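Local coordinates for protein endoribonuclease MazF4 (PDB 5XE2) that cleaves single-stranded mRNA within the sequence UCGCU as the toxin of a type II toxin-antitoxin system, and is neutralised by its cognate antitoxin MazE4, at residues 24-29 and 92-97. Sequence-based numbering, arbitrary orientation.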
loop_
_atom_site.group_PDB
_atom_site.type_symbol
_atom_site.label_atom_id
_atom_site.label_comp_id
_atom_site.label_asym_id
_atom_site.label_seq_id
_atom_site.Cartn_x
_atom_site.Cartn_y
_atom_site.Cartn_z
ATOM N N LEU A 24 3.975 5.906 -9.138
ATOM C CA LEU A 24 5.331 5.572 -8.719
ATOM C C LEU A 24 5.390 4.184 -8.084
ATOM O O LEU A 24 4.700 3.935 -7.085
ATOM C CB LEU A 24 5.825 6.592 -7.703
ATOM C CG LEU A 24 7.136 6.227 -6.998
ATOM C CD1 LEU A 24 8.310 6.387 -7.941
ATOM C CD2 LEU A 24 7.341 7.054 -5.749
ATOM N N ILE A 25 6.271 3.329 -8.604
ATOM C CA ILE A 25 6.416 1.951 -8.103
ATOM C C ILE A 25 7.084 1.973 -6.720
ATOM O O ILE A 25 8.190 2.500 -6.574
ATOM C CB ILE A 25 7.288 1.071 -9.035
ATOM C CG1 ILE A 25 6.761 1.064 -10.485
ATOM C CG2 ILE A 25 7.393 -0.356 -8.485
ATOM C CD1 ILE A 25 5.332 0.595 -10.640
ATOM N N VAL A 26 6.411 1.399 -5.719
ATOM C CA VAL A 26 6.969 1.305 -4.353
ATOM C C VAL A 26 7.200 -0.121 -3.832
ATOM O O VAL A 26 7.845 -0.300 -2.794
ATOM C CB VAL A 26 6.149 2.142 -3.342
ATOM C CG1 VAL A 26 6.258 3.625 -3.700
ATOM C CG2 VAL A 26 4.684 1.717 -3.302
ATOM N N SER A 27 6.712 -1.129 -4.548
ATOM C CA SER A 27 6.997 -2.517 -4.196
ATOM C C SER A 27 8.472 -2.865 -4.441
ATOM O O SER A 27 9.143 -2.246 -5.266
ATOM C CB SER A 27 6.064 -3.480 -4.947
ATOM O OG SER A 27 5.771 -3.017 -6.252
ATOM N N ASN A 28 8.963 -3.849 -3.695
ATOM C CA ASN A 28 10.354 -4.274 -3.793
ATOM C C ASN A 28 10.654 -4.932 -5.143
ATOM O O ASN A 28 9.769 -5.547 -5.765
ATOM C CB ASN A 28 10.726 -5.198 -2.620
ATOM C CG ASN A 28 10.132 -6.597 -2.749
ATOM O OD1 ASN A 28 10.548 -7.384 -3.603
ATOM N ND2 ASN A 28 9.175 -6.920 -1.895
ATOM N N ASN A 29 11.898 -4.812 -5.586
ATOM C CA ASN A 29 12.294 -5.284 -6.918
ATOM C C ASN A 29 12.187 -6.793 -7.182
ATOM O O ASN A 29 11.947 -7.200 -8.317
ATOM C CB ASN A 29 13.704 -4.770 -7.262
ATOM C CG ASN A 29 13.716 -3.281 -7.561
ATOM O OD1 ASN A 29 12.692 -2.713 -7.941
ATOM N ND2 ASN A 29 14.867 -2.640 -7.391
ATOM N N ASN A 92 13.773 8.437 -0.326
ATOM C CA ASN A 92 13.904 8.353 1.135
ATOM C C ASN A 92 12.783 9.071 1.860
ATOM O O ASN A 92 12.287 8.573 2.865
ATOM C CB ASN A 92 15.259 8.896 1.616
ATOM C CG ASN A 92 16.399 7.910 1.415
ATOM O OD1 ASN A 92 16.196 6.696 1.370
ATOM N ND2 ASN A 92 17.612 8.429 1.305
ATOM N N LYS A 93 12.390 10.237 1.351
ATOM C CA LYS A 93 11.207 10.953 1.849
ATOM C C LYS A 93 9.950 10.122 1.625
ATOM O O LYS A 93 9.083 10.062 2.487
ATOM C CB LYS A 93 11.028 12.305 1.150
ATOM C CG LYS A 93 12.138 13.312 1.391
ATOM C CD LYS A 93 11.878 14.592 0.606
ATOM C CE LYS A 93 13.131 15.424 0.459
ATOM N NZ LYS A 93 12.891 16.638 -0.379
ATOM N N ILE A 94 9.859 9.493 0.454
ATOM C CA ILE A 94 8.729 8.621 0.139
ATOM C C ILE A 94 8.671 7.433 1.097
ATOM O O ILE A 94 7.586 7.067 1.534
ATOM C CB ILE A 94 8.726 8.179 -1.345
ATOM C CG1 ILE A 94 8.434 9.389 -2.235
ATOM C CG2 ILE A 94 7.688 7.081 -1.597
ATOM C CD1 ILE A 94 8.900 9.229 -3.663
ATOM N N ASN A 95 9.823 6.855 1.452
ATOM C CA ASN A 95 9.834 5.756 2.433
ATOM C C ASN A 95 9.206 6.155 3.759
ATOM O O ASN A 95 8.440 5.389 4.340
ATOM C CB ASN A 95 11.243 5.245 2.706
ATOM C CG ASN A 95 11.896 4.628 1.489
ATOM O OD1 ASN A 95 11.227 4.171 0.552
ATOM N ND2 ASN A 95 13.216 4.603 1.500
ATOM N N THR A 96 9.537 7.353 4.233
ATOM C CA THR A 96 9.005 7.856 5.501
ATOM C C THR A 96 7.508 8.109 5.378
ATOM O O THR A 96 6.745 7.746 6.274
ATOM C CB THR A 96 9.734 9.143 5.940
ATOM O OG1 THR A 96 11.137 8.872 6.006
ATOM C CG2 THR A 96 9.249 9.615 7.312
ATOM N N ALA A 97 7.108 8.722 4.261
ATOM C CA ALA A 97 5.703 9.006 3.978
ATOM C C ALA A 97 4.838 7.728 3.939
ATOM O O ALA A 97 3.749 7.679 4.528
ATOM C CB ALA A 97 5.586 9.778 2.671
#
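Leu24, Val26 and Ile94 meet through aliphatic carbons alone, with no flat group sandwiched between them; the nearest side-chain amide of the two segments, that of Asn95, stands to the flank, where its OD1 accepts a hydrogen bond from Arg8 and Leu104 of the second subunit packs against the side chain. At the centre, Leu24 and Ile94 reach for each other tip to tip. Leu24 CD2 comes within 3.4 Å of Ile94 CD1, closer than methyl groups usually approach, so the packing is tight just here. Ile94 gets there by stretching its longer branch away from the helix: CG1 lies anti to the carbonyl carbon (chi1 -68°), and a near-trans chi2 of 158° carries CD1 outward. Its shorter branch serves both neighbours, CG2 lying 4.2 Å from Leu24 CD2 and 4.3 Å from Val26 CG1. Ile94 thus touches residues two apart in sequence, near the end of strand 21-25 and just beyond it. Val86 touches both Leu24 and Ile94, while Val54 packs on Ile94 and Val11 and Leu43 flank Leu24 from the adjoining strands. Past the strand, Val26 also packs on Leu102 of the second subunit, so the apolar core runs on toward the dimer interface. Ile94 is one point where helix 88-101 packs on the antiparallel sheet, in keeping with the SH3-like barrel and C-terminal helix of PemK/MazF toxins.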